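Local coordinates for DNA repair protein RecO (Deinococcus radiodurans, PDB 1U5K) that probably takes part in DNA repair and in recombination through the RecF pathway, and carries a bound zinc ion, at residues 90-95 with 121-126; 128-133 with 213-218. All coordinates share one frame; numbering follows the deposited sequence.

Interaction 1 of 2, residues 90-95 with 121-126; sequences AFAHLM and RGVAHQ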
ATOM      1  N   ALA A  90      -4.147  12.820   8.317  1.00 23.73           N
ATOM      2  CA  ALA A  90      -3.389  12.352   7.166  1.00 24.05           C
ATOM      3  C   ALA A  90      -1.892  12.365   7.437  1.00 23.40           C
ATOM      4  O   ALA A  90      -1.209  11.421   7.067  1.00 22.80           O
ATOM      5  CB  ALA A  90      -3.735  13.158   5.907  1.00 24.40           C
ATOM      6  N   PHE A  91      -1.389  13.414   8.081  1.00 22.90           N
ATOM      7  CA  PHE A  91       0.023  13.528   8.411  1.00 23.01           C
ATOM      8  C   PHE A  91       0.424  12.643   9.595  1.00 22.33           C
ATOM      9  O   PHE A  91       1.511  12.070   9.544  1.00 23.77           O
ATOM     10  CB  PHE A  91       0.458  14.995   8.536  1.00 22.62           C
ATOM     11  CG  PHE A  91       0.570  15.692   7.207  1.00 24.69           C
ATOM     12  CD1 PHE A  91      -0.300  16.713   6.856  1.00 24.44           C
ATOM     13  CD2 PHE A  91       1.519  15.285   6.270  1.00 24.26           C
ATOM     14  CE1 PHE A  91      -0.245  17.297   5.584  1.00 27.94           C
ATOM     15  CE2 PHE A  91       1.602  15.897   5.029  1.00 27.46           C
ATOM     16  CZ  PHE A  91       0.708  16.901   4.662  1.00 27.05           C
ATOM     17  N   ALA A  92      -0.424  12.496  10.614  1.00 21.66           N
ATOM     18  CA  ALA A  92      -0.208  11.538  11.692  1.00 20.76           C
ATOM     19  C   ALA A  92      -0.064  10.137  11.098  1.00 20.61           C
ATOM     20  O   ALA A  92       0.813   9.372  11.484  1.00 20.14           O
ATOM     21  CB  ALA A  92      -1.349  11.559  12.741  1.00 22.00           C
ATOM     22  N   HIS A  93      -0.942   9.807  10.160  1.00 21.08           N
ATOM     23  CA  HIS A  93      -0.980   8.497   9.524  1.00 20.76           C
ATOM     24  C   HIS A  93       0.282   8.230   8.700  1.00 20.86           C
ATOM     25  O   HIS A  93       0.850   7.147   8.770  1.00 21.50           O
ATOM     26  CB  HIS A  93      -2.230   8.471   8.675  1.00 20.97           C
ATOM     27  CG  HIS A  93      -2.658   7.128   8.176  1.00 21.95           C
ATOM     28  ND1 HIS A  93      -2.366   5.949   8.826  1.00 29.28           N
ATOM     29  CD2 HIS A  93      -3.427   6.793   7.114  1.00 23.54           C
ATOM     30  CE1 HIS A  93      -2.920   4.944   8.174  1.00 26.29           C
ATOM     31  NE2 HIS A  93      -3.540   5.425   7.114  1.00 26.63           N
ATOM     32  N   LEU A  94       0.739   9.232   7.960  1.00 20.50           N
ATOM     33  CA  LEU A  94       2.021   9.168   7.281  1.00 20.91           C
ATOM     34  C   LEU A  94       3.170   8.895   8.256  1.00 20.91           C
ATOM     35  O   LEU A  94       3.976   8.006   8.001  1.00 20.17           O
ATOM     36  CB  LEU A  94       2.257  10.421   6.448  1.00 20.54           C
ATOM     37  CG  LEU A  94       3.617  10.630   5.789  1.00 21.34           C
ATOM     38  CD1 LEU A  94       3.969   9.461   4.894  1.00 25.79           C
ATOM     39  CD2 LEU A  94       3.563  11.914   4.990  1.00 23.22           C
ATOM     40  N   MET A  95       3.268   9.639   9.352  1.00 20.70           N
ATOM     41  CA  MET A  95       4.378   9.436  10.289  1.00 20.22           C
ATOM     42  C   MET A  95       4.334   8.006  10.810  1.00 20.33           C
ATOM     43  O   MET A  95       5.389   7.396  10.939  1.00 20.45           O
ATOM     44  CB  MET A  95       4.326  10.393  11.474  1.00 19.38           C
ATOM     45  CG  MET A  95       4.500  11.833  11.018  1.00 20.46           C
ATOM     46  SD  MET A  95       6.072  12.202  10.257  1.00 24.29           S
ATOM     47  CE  MET A  95       5.798  11.808   8.607  1.00 37.61           C
ATOM     48  N   ARG A 121       2.488  15.204  18.186  1.00 24.21           N
ATOM     49  CA  ARG A 121       2.168  16.474  18.830  1.00 24.71           C
ATOM     50  C   ARG A 121       2.254  17.641  17.854  1.00 24.54           C
ATOM     51  O   ARG A 121       1.316  18.418  17.745  1.00 25.33           O
ATOM     52  CB  ARG A 121       3.103  16.696  20.024  1.00 24.81           C
ATOM     53  CG  ARG A 121       2.680  15.808  21.178  1.00 24.77           C
ATOM     54  CD  ARG A 121       3.302  16.124  22.524  1.00 26.00           C
ATOM     55  NE  ARG A 121       4.723  16.421  22.503  1.00 25.54           N
ATOM     56  CZ  ARG A 121       5.685  15.516  22.618  1.00 28.76           C
ATOM     57  NH1 ARG A 121       5.423  14.212  22.666  1.00 31.59           N
ATOM     58  NH2 ARG A 121       6.936  15.936  22.622  1.00 27.43           N
ATOM     59  N   GLY A 122       3.365  17.765  17.135  1.00 25.14           N
ATOM     60  CA  GLY A 122       3.513  18.770  16.098  1.00 24.15           C
ATOM     61  C   GLY A 122       2.444  18.778  15.027  1.00 24.08           C
ATOM     62  O   GLY A 122       1.967  19.845  14.635  1.00 23.81           O
ATOM     63  N   VAL A 123       2.066  17.602  14.529  1.00 23.34           N
ATOM     64  CA  VAL A 123       1.040  17.508  13.502  1.00 24.03           C
ATOM     65  C   VAL A 123      -0.301  17.892  14.112  1.00 24.76           C
ATOM     66  O   VAL A 123      -1.170  18.444  13.440  1.00 25.03           O
ATOM     67  CB  VAL A 123       0.992  16.090  12.899  1.00 23.71           C
ATOM     68  CG1 VAL A 123      -0.325  15.792  12.223  1.00 24.80           C
ATOM     69  CG2 VAL A 123       2.155  15.888  11.937  1.00 24.61           C
ATOM     70  N   ALA A 124      -0.473  17.565  15.386  1.00 26.20           N
ATOM     71  CA  ALA A 124      -1.723  17.863  16.077  1.00 27.47           C
ATOM     72  C   ALA A 124      -1.854  19.358  16.389  1.00 27.99           C
ATOM     73  O   ALA A 124      -2.971  19.870  16.382  1.00 26.80           O
ATOM     74  CB  ALA A 124      -1.820  17.065  17.358  1.00 28.33           C
ATOM     75  N   HIS A 125      -0.745  20.042  16.658  1.00 28.38           N
ATOM     76  CA  HIS A 125      -0.796  21.407  17.202  1.00 29.16           C
ATOM     77  C   HIS A 125      -0.277  22.557  16.354  1.00 30.72           C
ATOM     78  O   HIS A 125      -0.655  23.707  16.602  1.00 31.79           O
ATOM     79  CB  HIS A 125      -0.055  21.448  18.531  1.00 27.46           C
ATOM     80  CG  HIS A 125      -0.620  20.505  19.538  1.00 28.92           C
ATOM     81  ND1 HIS A 125      -1.975  20.407  19.760  1.00 31.92           N
ATOM     82  CD2 HIS A 125      -0.035  19.586  20.343  1.00 30.63           C
ATOM     83  CE1 HIS A 125      -2.195  19.504  20.698  1.00 33.22           C
ATOM     84  NE2 HIS A 125      -1.038  18.982  21.060  1.00 28.75           N
ATOM     85  N   GLN A 126       0.590  22.271  15.387  1.00 31.96           N
ATOM     86  CA  GLN A 126       1.263  23.308  14.610  1.00 32.62           C
ATOM     87  C   GLN A 126       0.487  23.761  13.367  1.00 33.24           C
ATOM     88  O   GLN A 126      -0.328  23.008  12.823  1.00 32.67           O
ATOM     89  CB  GLN A 126       2.695  22.902  14.234  1.00 32.99           C
ATOM     90  CG  GLN A 126       3.665  22.616  15.373  1.00 36.06           C
ATOM     91  CD  GLN A 126       4.059  23.807  16.248  1.00 40.70           C
ATOM     92  OE1 GLN A 126       5.133  23.792  16.849  1.00 40.20           O
ATOM     93  NE2 GLN A 126       3.202  24.816  16.339  1.00 44.13           N
TER
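V123 O shares NH1 of R88 with Q126 O: both carbonyls accept from this one guanidinium nitrogen, which ties the end of helix 110-125 to helix 86-102 about one turn before F91. Beyond this grip the contact is apolar and centres on the side chain of V123, which is aimed at the facing helix and contributes more than half of the 122 Å² buried. Its two methyls sit astride CB of F91, with both CG1 and CG2 at 3.9 Å from it. With CG1 anti to the backbone N (chi1 159°), this methyl also rests against the other helix's backbone, 3.7 Å from A92 N. CB of A92 is a looser neighbour, 4.4 Å from V123 CG1. The small alanine leaves the two backbones close, with the CA atoms of A92 and V123 6.4 Å apart. F91 lends only the base of its side chain. Its CG stands beside the backbone N and anti to the carbonyl carbon (chi1 -74°), a setting that carries the ring off V123 and onto E130 and A133 of helix 129-141. F53, from a loop, packs against A92, while H93 meets P81 of the second subunit. The segments belong to consecutive helices running in roughly opposite directions, an antiparallel helical hairpin in the largely helical C-terminal part of RecO.

Interaction 2 of 2, residues 128-133 with 213-218; sequences DPEWVA and ALWRAL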
ATOM      1  N   ASP A 128       1.393  24.221  10.269  1.00 30.39           N
ATOM      2  CA  ASP A 128       1.821  23.638   9.005  1.00 29.44           C
ATOM      3  C   ASP A 128       2.229  22.172   9.254  1.00 28.75           C
ATOM      4  O   ASP A 128       3.409  21.848   9.420  1.00 26.85           O
ATOM      5  CB  ASP A 128       2.984  24.485   8.493  1.00 28.69           C
ATOM      6  CG  ASP A 128       3.384  24.157   7.077  1.00 31.65           C
ATOM      7  OD1 ASP A 128       2.959  23.122   6.515  1.00 32.09           O
ATOM      8  OD2 ASP A 128       4.161  24.920   6.472  1.00 30.07           O
ATOM      9  N   PRO A 129       1.244  21.291   9.362  1.00 27.78           N
ATOM     10  CA  PRO A 129       1.553  19.888   9.654  1.00 27.35           C
ATOM     11  C   PRO A 129       2.353  19.198   8.554  1.00 26.56           C
ATOM     12  O   PRO A 129       3.157  18.357   8.942  1.00 26.17           O
ATOM     13  CB  PRO A 129       0.194  19.254   9.937  1.00 25.75           C
ATOM     14  CG  PRO A 129      -0.739  20.114   9.247  1.00 28.51           C
ATOM     15  CD  PRO A 129      -0.213  21.532   9.338  1.00 28.74           C
ATOM     16  N   GLU A 130       2.226  19.584   7.286  1.00 26.93           N
ATOM     17  CA  GLU A 130       3.080  19.012   6.251  1.00 26.54           C
ATOM     18  C   GLU A 130       4.543  19.259   6.608  1.00 26.51           C
ATOM     19  O   GLU A 130       5.381  18.359   6.472  1.00 24.07           O
ATOM     20  CB  GLU A 130       2.794  19.554   4.847  1.00 26.42           C
ATOM     21  CG  GLU A 130       3.668  18.854   3.815  1.00 27.05           C
ATOM     22  CD  GLU A 130       3.632  19.456   2.432  1.00 29.28           C
ATOM     23  OE1 GLU A 130       3.207  20.619   2.353  1.00 30.73           O
ATOM     24  OE2 GLU A 130       3.990  18.799   1.424  1.00 32.59           O
ATOM     25  N   TRP A 131       4.845  20.471   7.072  1.00 25.31           N
ATOM     26  CA  TRP A 131       6.216  20.849   7.371  1.00 25.52           C
ATOM     27  C   TRP A 131       6.728  20.069   8.587  1.00 25.54           C
ATOM     28  O   TRP A 131       7.892  19.656   8.632  1.00 25.75           O
ATOM     29  CB  TRP A 131       6.418  22.359   7.556  1.00 26.23           C
ATOM     30  CG  TRP A 131       7.860  22.712   7.698  1.00 23.10           C
ATOM     31  CD1 TRP A 131       8.452  23.284   8.774  1.00 25.74           C
ATOM     32  CD2 TRP A 131       8.902  22.486   6.743  1.00 27.48           C
ATOM     33  NE1 TRP A 131       9.801  23.412   8.559  1.00 26.54           N
ATOM     34  CE2 TRP A 131      10.105  22.945   7.312  1.00 26.02           C
ATOM     35  CE3 TRP A 131       8.943  21.941   5.453  1.00 28.17           C
ATOM     36  CZ2 TRP A 131      11.334  22.867   6.652  1.00 24.52           C
ATOM     37  CZ3 TRP A 131      10.153  21.826   4.822  1.00 24.95           C
ATOM     38  CH2 TRP A 131      11.330  22.323   5.404  1.00 24.65           C
ATOM     39  N   VAL A 132       5.870  19.880   9.582  1.00 24.10           N
ATOM     40  CA  VAL A 132       6.242  19.037  10.719  1.00 24.31           C
ATOM     41  C   VAL A 132       6.648  17.653  10.201  1.00 23.27           C
ATOM     42  O   VAL A 132       7.686  17.110  10.582  1.00 23.05           O
ATOM     43  CB  VAL A 132       5.114  18.939  11.757  1.00 24.08           C
ATOM     44  CG1 VAL A 132       5.478  18.051  12.930  1.00 23.19           C
ATOM     45  CG2 VAL A 132       4.754  20.322  12.316  1.00 28.36           C
ATOM     46  N   ALA A 133       5.838  17.083   9.318  1.00 23.38           N
ATOM     47  CA  ALA A 133       6.097  15.727   8.841  1.00 22.60           C
ATOM     48  C   ALA A 133       7.367  15.634   8.005  1.00 23.03           C
ATOM     49  O   ALA A 133       8.119  14.678   8.180  1.00 22.83           O
ATOM     50  CB  ALA A 133       4.892  15.179   8.079  1.00 23.07           C
ATOM     51  N   ALA A 213       9.869  18.103  -4.248  1.00 27.85           N
ATOM     52  CA  ALA A 213      11.261  17.678  -4.371  1.00 26.72           C
ATOM     53  C   ALA A 213      11.790  16.975  -3.118  1.00 25.48           C
ATOM     54  O   ALA A 213      12.458  15.937  -3.210  1.00 24.33           O
ATOM     55  CB  ALA A 213      12.136  18.862  -4.698  1.00 27.03           C
ATOM     56  N   LEU A 214      11.468  17.544  -1.960  1.00 23.41           N
ATOM     57  CA  LEU A 214      11.809  16.966  -0.664  1.00 22.29           C
ATOM     58  C   LEU A 214      11.141  15.618  -0.385  1.00 21.85           C
ATOM     59  O   LEU A 214      11.811  14.699   0.091  1.00 21.83           O
ATOM     60  CB  LEU A 214      11.518  17.944   0.465  1.00 22.90           C
ATOM     61  CG  LEU A 214      12.307  19.254   0.409  1.00 24.10           C
ATOM     62  CD1 LEU A 214      11.908  20.156   1.564  1.00 27.48           C
ATOM     63  CD2 LEU A 214      13.788  18.919   0.507  1.00 24.52           C
ATOM     64  N   TRP A 215       9.857  15.495  -0.708  1.00 21.76           N
ATOM     65  CA  TRP A 215       9.147  14.240  -0.541  1.00 21.48           C
ATOM     66  C   TRP A 215       9.736  13.197  -1.471  1.00 21.44           C
ATOM     67  O   TRP A 215       9.901  12.045  -1.077  1.00 21.28           O
ATOM     68  CB  TRP A 215       7.644  14.349  -0.802  1.00 22.40           C
ATOM     69  CG  TRP A 215       6.913  14.990   0.319  1.00 22.37           C
ATOM     70  CD1 TRP A 215       6.234  16.178   0.255  1.00 22.85           C
ATOM     71  CD2 TRP A 215       6.808  14.530   1.673  1.00 22.91           C
ATOM     72  NE1 TRP A 215       5.704  16.471   1.483  1.00 25.06           N
ATOM     73  CE2 TRP A 215       6.030  15.477   2.370  1.00 25.26           C
ATOM     74  CE3 TRP A 215       7.298  13.428   2.378  1.00 22.25           C
ATOM     75  CZ2 TRP A 215       5.742  15.357   3.725  1.00 24.12           C
ATOM     76  CZ3 TRP A 215       7.003  13.306   3.733  1.00 21.55           C
ATOM     77  CH2 TRP A 215       6.253  14.283   4.400  1.00 22.95           C
ATOM     78  N   ARG A 216      10.073  13.595  -2.692  1.00 22.77           N
ATOM     79  CA  ARG A 216      10.565  12.655  -3.689  1.00 22.83           C
ATOM     80  C   ARG A 216      11.912  12.079  -3.293  1.00 22.58           C
ATOM     81  O   ARG A 216      12.138  10.875  -3.403  1.00 23.05           O
ATOM     82  CB  ARG A 216      10.598  13.265  -5.088  1.00 24.72           C
ATOM     83  CG  ARG A 216       9.235  13.268  -5.772  1.00 30.72           C
ATOM     84  CD  ARG A 216       9.276  13.427  -7.288  1.00 38.22           C
ATOM     85  NE  ARG A 216      10.016  14.640  -7.625  1.00 45.20           N
ATOM     86  CZ  ARG A 216       9.479  15.851  -7.704  1.00 46.45           C
ATOM     87  NH1 ARG A 216       8.176  16.031  -7.517  1.00 48.16           N
ATOM     88  NH2 ARG A 216      10.255  16.885  -7.992  1.00 46.47           N
ATOM     89  N   ALA A 217      12.793  12.933  -2.794  1.00 22.58           N
ATOM     90  CA  ALA A 217      14.129  12.518  -2.416  1.00 21.62           C
ATOM     91  C   ALA A 217      14.048  11.538  -1.250  1.00 21.29           C
ATOM     92  O   ALA A 217      14.719  10.500  -1.259  1.00 20.72           O
ATOM     93  CB  ALA A 217      14.943  13.718  -2.065  1.00 21.96           C
ATOM     94  N   LEU A 218      13.183  11.862  -0.295  1.00 20.40           N
ATOM     95  CA  LEU A 218      12.934  11.008   0.858  1.00 20.99           C
ATOM     96  C   LEU A 218      12.471   9.614   0.425  1.00 21.78           C
ATOM     97  O   LEU A 218      13.019   8.629   0.918  1.00 21.53           O
ATOM     98  CB  LEU A 218      11.948  11.661   1.824  1.00 21.25           C
ATOM     99  CG  LEU A 218      11.563  10.845   3.057  1.00 21.00           C
ATOM    100  CD1 LEU A 218      12.752  10.747   3.944  1.00 19.49           C
ATOM    101  CD2 LEU A 218      10.331  11.425   3.753  1.00 20.87           C
TER
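The helical segments 129-133 and 213-218 run in broadly the same direction, their axes 32° apart and no nearer than 12.2 Å, as parts of helices 129-141 and 211-225 in the helical C-terminal part of RecO. The backbones stay well separated, A133 CA and W215 CA being 10.0 Å apart, and long side chains bridge the gap. The one polar link is W215 NE1 to E130 OE2, 2.9 Å long with an N-H...O angle of 159°. The carboxylate is nearly coplanar with the indole and receives the N-H on the anti side of OE2, only slightly out of its own plane. E130 reaches this point as an extended chain, CG anti to the backbone N (chi1 -177°), and CG itself lies in the indole plane at its edge, 3.9 Å from W215 NE1. The other oxygen, OE1, is in a salt bridge with R211, whose guanidinium also pairs with D128 OD2; bonds on both oxygens should fix the rotation of the carboxylate, close to the indole plane, and are likely to keep it ionised. At the far end of the indole, CH2 of W215 rests 4.0 Å from the CB of A133, while L94 of helix 86-102 and the loop residues V236 and P237 pack round the same side chain. A leucine at W215 would probably leave E130 OE2 without its indole donor and open a gap beside A133 and L94. W131 turns its indole N-H elsewhere, to S201 O, and its ring meets that of F189. The six-membered end of the W131 indole, opposite NE1, faces helix 211-225, where L214 CD1 approaches the ring edge near its plane, 4.1 Å from CZ3 of W131.

Overall arrangement
Helix 129-141 joins the two contacts: it follows helix 110-125 of interaction 1 in the chain and supplies the first segment of interaction 2. The centres are 12 Å apart, and side chains interlock between them. The F91 ring, whose far end leads off from V123, sets its CZ 3.4 Å from CB of E130, while CE of M95 comes within 3.5 Å of CB of A133. L94 links helices 86-102 and 211-225 directly, its CD2 3.6 Å from CH2 of W215. G122 O, at 3.7 Å from V132 CG2, adds a contact from helix 110-125. Four helices thus pack against one another through these side chains, away from the zinc site of C153, C156, C173 and C176.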